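Uncharacterized protein (Corynebacterium diphtheriae, PDB 3LMM) is of unknown function but is probably a transcriptional regulator, with a Schlafen AlbA_2-type domain, an ATPase-like region and domains of the helix-turn-helix clan. Local coordinates at residues Pro413-Leu417 with Ile495-Val499; Val473-Leu478 with Asn490-Glu494. All blocks are in the same frame, centred on the assembly; numbering follows the deposited sequence.

Interaction 1 of 2, residues Pro413-Leu417 with Ile495-Val499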
loop_
_atom_site.group_PDB
_atom_site.type_symbol
_atom_site.label_atom_id
_atom_site.label_comp_id
_atom_site.label_asym_id
_atom_site.label_seq_id
_atom_site.Cartn_x
_atom_site.Cartn_y
_atom_site.Cartn_z
ATOM N N PRO A 413 28.144 4.660 11.067
ATOM C CA PRO A 413 28.108 5.931 10.345
ATOM C C PRO A 413 26.749 6.243 9.718
ATOM O O PRO A 413 26.225 7.353 9.862
ATOM C CB PRO A 413 29.237 5.782 9.330
ATOM C CG PRO A 413 29.392 4.318 9.170
ATOM C CD PRO A 413 29.239 3.811 10.570
ATOM N N VAL A 414 26.169 5.271 9.028
ATOM C CA VAL A 414 24.869 5.485 8.412
ATOM C C VAL A 414 23.794 5.789 9.455
ATOM O O VAL A 414 22.935 6.644 9.240
ATOM C CB VAL A 414 24.449 4.260 7.591
ATOM C CG1 VAL A 414 22.971 4.354 7.228
ATOM C CG2 VAL A 414 25.307 4.171 6.342
ATOM N N LEU A 415 23.842 5.089 10.583
ATOM C CA LEU A 415 22.865 5.302 11.649
ATOM C C LEU A 415 22.856 6.736 12.107
ATOM O O LEU A 415 21.795 7.330 12.268
ATOM C CB LEU A 415 23.180 4.424 12.849
ATOM C CG LEU A 415 22.748 2.968 12.736
ATOM C CD1 LEU A 415 23.333 2.211 13.896
ATOM C CD2 LEU A 415 21.228 2.873 12.716
ATOM N N GLU A 416 24.051 7.275 12.331
ATOM C CA GLU A 416 24.213 8.651 12.779
ATOM C C GLU A 416 23.888 9.643 11.669
ATOM O O GLU A 416 23.334 10.713 11.934
ATOM C CB GLU A 416 25.639 8.871 13.311
ATOM C CG GLU A 416 26.712 8.084 12.575
ATOM C CD GLU A 416 28.096 8.220 13.202
ATOM O OE1 GLU A 416 28.741 9.281 13.011
ATOM O OE2 GLU A 416 28.531 7.264 13.887
ATOM N N LEU A 417 24.220 9.293 10.430
ATOM C CA LEU A 417 23.911 10.175 9.312
ATOM C C LEU A 417 22.406 10.396 9.326
ATOM O O LEU A 417 21.937 11.521 9.205
ATOM C CB LEU A 417 24.341 9.542 7.986
ATOM C CG LEU A 417 23.955 10.225 6.661
ATOM C CD1 LEU A 417 22.502 9.974 6.348
ATOM C CD2 LEU A 417 24.246 11.706 6.736
ATOM N N ILE A 495 30.483 12.072 6.717
ATOM C CA ILE A 495 30.018 11.080 7.681
ATOM C C ILE A 495 30.167 9.679 7.090
ATOM O O ILE A 495 30.529 8.732 7.788
ATOM C CB ILE A 495 28.529 11.313 8.051
ATOM C CG1 ILE A 495 28.228 12.817 8.149
ATOM C CG2 ILE A 495 28.207 10.630 9.369
ATOM C CD1 ILE A 495 28.993 13.561 9.231
ATOM N N LEU A 496 29.899 9.561 5.793
ATOM C CA LEU A 496 29.986 8.283 5.101
ATOM C C LEU A 496 31.411 7.821 4.766
ATOM O O LEU A 496 31.639 6.627 4.564
ATOM C CB LEU A 496 29.135 8.320 3.823
ATOM C CG LEU A 496 27.603 8.308 3.970
ATOM C CD1 LEU A 496 27.153 7.017 4.628
ATOM C CD2 LEU A 496 27.140 9.498 4.786
ATOM N N ARG A 497 32.369 8.747 4.713
ATOM C CA ARG A 497 33.765 8.398 4.400
ATOM C C ARG A 497 34.329 7.358 5.366
ATOM O O ARG A 497 35.306 6.671 5.058
ATOM C CB ARG A 497 34.664 9.644 4.454
ATOM C CG ARG A 497 34.549 10.595 3.270
ATOM C CD ARG A 497 35.432 11.824 3.467
ATOM N NE ARG A 497 35.334 12.775 2.361
ATOM C CZ ARG A 497 35.794 12.555 1.131
ATOM N NH1 ARG A 497 36.392 11.407 0.839
ATOM N NH2 ARG A 497 35.659 13.485 0.190
ATOM N N LYS A 498 33.707 7.259 6.537
ATOM C CA LYS A 498 34.130 6.328 7.575
ATOM C C LYS A 498 33.333 5.018 7.518
ATOM O O LYS A 498 32.661 4.655 8.484
ATOM C CB LYS A 498 33.943 6.975 8.956
ATOM C CG LYS A 498 34.604 8.349 9.142
ATOM C CD LYS A 498 36.135 8.278 9.122
ATOM C CE LYS A 498 36.765 9.647 9.386
ATOM N NZ LYS A 498 38.252 9.590 9.450
ATOM N N VAL A 499 33.399 4.312 6.394
ATOM C CA VAL A 499 32.683 3.045 6.263
ATOM C C VAL A 499 33.650 1.875 6.037
ATOM O O VAL A 499 33.849 1.040 6.927
ATOM C CB VAL A 499 31.644 3.107 5.114
ATOM C CG1 VAL A 499 30.983 1.751 4.920
ATOM C CG2 VAL A 499 30.589 4.141 5.442
#

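Interaction 2 of 2, residues Val473-Leu478 with Asn490-Glu494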
loop_
_atom_site.group_PDB
_atom_site.type_symbol
_atom_site.label_atom_id
_atom_site.label_comp_id
_atom_site.label_asym_id
_atom_site.label_seq_id
_atom_site.Cartn_x
_atom_site.Cartn_y
_atom_site.Cartn_z
ATOM N N VAL A 473 20.991 17.894 7.155
ATOM C CA VAL A 473 21.886 17.123 7.988
ATOM C C VAL A 473 23.111 17.973 8.207
ATOM O O VAL A 473 23.799 18.356 7.253
ATOM C CB VAL A 473 22.296 15.815 7.340
ATOM C CG1 VAL A 473 23.532 15.266 8.019
ATOM C CG2 VAL A 473 21.149 14.828 7.451
ATOM N N ALA A 474 23.356 18.272 9.481
ATOM C CA ALA A 474 24.483 19.089 9.928
ATOM C C ALA A 474 24.349 20.509 9.408
ATOM O O ALA A 474 25.341 21.128 9.027
ATOM C CB ALA A 474 25.809 18.477 9.468
ATOM N N GLY A 475 23.121 21.017 9.383
ATOM C CA GLY A 475 22.900 22.376 8.929
ATOM C C GLY A 475 22.968 22.560 7.426
ATOM O O GLY A 475 22.864 23.679 6.920
ATOM N N ALA A 476 23.152 21.468 6.702
ATOM C CA ALA A 476 23.213 21.552 5.257
ATOM C C ALA A 476 22.226 20.570 4.667
ATOM O O ALA A 476 21.957 19.516 5.239
ATOM C CB ALA A 476 24.620 21.236 4.774
ATOM N N PRO A 477 21.665 20.907 3.504
ATOM C CA PRO A 477 20.704 20.026 2.851
ATOM C C PRO A 477 21.362 18.722 2.413
ATOM O O PRO A 477 22.577 18.671 2.204
ATOM C CB PRO A 477 20.213 20.872 1.673
ATOM C CG PRO A 477 21.410 21.654 1.316
ATOM C CD PRO A 477 21.950 22.081 2.664
ATOM N N LEU A 478 20.551 17.673 2.302
ATOM C CA LEU A 478 21.026 16.358 1.901
ATOM C C LEU A 478 21.660 16.431 0.526
ATOM O O LEU A 478 22.861 16.234 0.366
ATOM C CB LEU A 478 19.867 15.369 1.862
ATOM C CG LEU A 478 19.346 14.869 3.186
ATOM C CD1 LEU A 478 18.248 13.857 2.930
ATOM C CD2 LEU A 478 20.468 14.237 3.961
ATOM N N ASN A 490 28.473 17.701 0.867
ATOM C CA ASN A 490 29.698 17.379 1.604
ATOM C C ASN A 490 29.458 17.047 3.065
ATOM O O ASN A 490 30.299 16.422 3.707
ATOM C CB ASN A 490 30.698 18.534 1.526
ATOM C CG ASN A 490 31.249 18.735 0.129
ATOM O OD1 ASN A 490 30.499 18.981 -0.821
ATOM N ND2 ASN A 490 32.570 18.633 -0.004
ATOM N N ALA A 491 28.314 17.472 3.590
ATOM C CA ALA A 491 27.960 17.223 4.985
ATOM C C ALA A 491 27.924 15.727 5.293
ATOM O O ALA A 491 28.535 15.255 6.259
ATOM C CB ALA A 491 26.598 17.850 5.288
ATOM N N CYS A 492 27.201 14.996 4.449
ATOM C CA CYS A 492 27.025 13.556 4.571
ATOM C C CYS A 492 28.248 12.806 4.100
ATOM O O CYS A 492 28.676 11.850 4.733
ATOM C CB CYS A 492 25.816 13.114 3.751
ATOM S SG CYS A 492 24.343 14.095 4.073
ATOM N N ARG A 493 28.802 13.229 2.973
ATOM C CA ARG A 493 29.989 12.584 2.456
ATOM C C ARG A 493 31.011 12.427 3.570
ATOM O O ARG A 493 31.655 11.391 3.679
ATOM C CB ARG A 493 30.596 13.407 1.328
ATOM C CG ARG A 493 29.802 13.392 0.052
ATOM C CD ARG A 493 30.488 14.238 -0.999
ATOM N NE ARG A 493 29.853 14.087 -2.301
ATOM C CZ ARG A 493 30.184 14.783 -3.381
ATOM N NH1 ARG A 493 31.149 15.691 -3.320
ATOM N NH2 ARG A 493 29.547 14.568 -4.526
ATOM N N GLU A 494 31.159 13.446 4.408
ATOM C CA GLU A 494 32.130 13.376 5.499
ATOM C C GLU A 494 31.776 12.307 6.524
ATOM O O GLU A 494 32.662 11.708 7.131
ATOM C CB GLU A 494 32.250 14.729 6.210
ATOM C CG GLU A 494 32.750 15.878 5.338
ATOM C CD GLU A 494 34.200 15.722 4.885
ATOM O OE1 GLU A 494 34.659 16.575 4.089
ATOM O OE2 GLU A 494 34.877 14.762 5.324
#

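Interaction 1 of 2, residues Pro413-Leu417 with Ile495-Val499
Leu417 and Leu496 meet at the buried end of this contact, where helix 412-419 packs against helix 490-496. CG of Leu417 lies 3.8 Å from CD2 of Leu496, and the two side chains run at a slant to one another. The other branch of Leu496 reaches a different partner: its CD1 is 3.8 Å from CG2 of Val414, so the fork of one leucine straddles Val414 and Leu417, about one turn apart on helix 412-419. That methyl of Val414 faces it because CG1 takes the position anti to the backbone N (chi1 167°). Beyond the segments, helix 430-441 closes this side, with Leu436 on Leu417 and Phe440 on Leu496.

On the Pro413 side the approach is just as close but chemically mixed. The proline ring, covered over 69 Å², rests on main-chain oxygens of Ile495 and Lys498: CB is 3.6 Å from O of Ile495, and CG is 3.4 Å from O of Lys498. The looseness lies toward solvent, where the Lys498 side chain leads away and is poorly ordered, and where the end of Glu416 comes near CG2 of Ile495 in a peripheral approach whose placement is doubtful.

Of the 309 Å² buried in all, the leucine and valine side is purely apolar while Pro413 covers carbonyl oxygens; with no hydrogen bond between the segments, their contact rests mainly on apolar burial.

Interaction 2 of 2, residues Val473-Leu478 with Asn490-Glu494
Ala491 points its CB at the hairpin 473-478 from the first turn of helix 490-496, and this single methyl meets three residues. It sits 3.5 Å from O of Val473, 4.0 Å from CB of Ala476 and 4.3 Å from CB of Ala474. The small side chains let the helix come close, with the CA atoms of Ala474 and Ala491 6.3 Å apart. The hairpin is shaped by a type I' turn from Val473 to Ala476, whose end residues exchange two backbone hydrogen bonds; Val473 N to Ala476 O measures 2.7 Å.

Cys492 carries the inner half of the contact. Its CB leaves the helix alongside the hairpin, and SG, set anti to the carbonyl carbon (chi1 -50°), continues to the apolar branches: CD2 of Leu478 at 3.9 Å and CG1 of Val473 at 4.2 Å. Leu478 starts away from the helix, but its end returns to meet the sulfur, while Ile432 and Leu436 of helix 430-441 also touch it.

Methyl groups, a buried thiol sulfur and the Val473 carbonyl oxygen under Ala491 CB therefore make the join by van der Waals packing, while the backbone polar groups of Val473 and Ala476 that close the turn bond to each other.

Overall arrangement
Helix 490-496 takes part in both contacts, its first turn in interaction 2 and its later residues in interaction 1, and their centres are 11 Å apart. Leu417 joins them: its CD2 is 3.6 Å from SG of Cys492, so both inner faces belong to one apolar core, which Leu436 of helix 430-441 also touches. Each contact has a buried and a solvent side. Interaction 1 buries more area; interaction 2, burying 196 Å², sets a hairpin on a helix, with small alanines outside and Cys492 against Leu478 and Val473 inside. Helices 430-441, 447-454 and 458-469 followed by strands 479-482 and 485-488 are consistent with a winged-helix layout, in keeping with the helix-turn-helix clan.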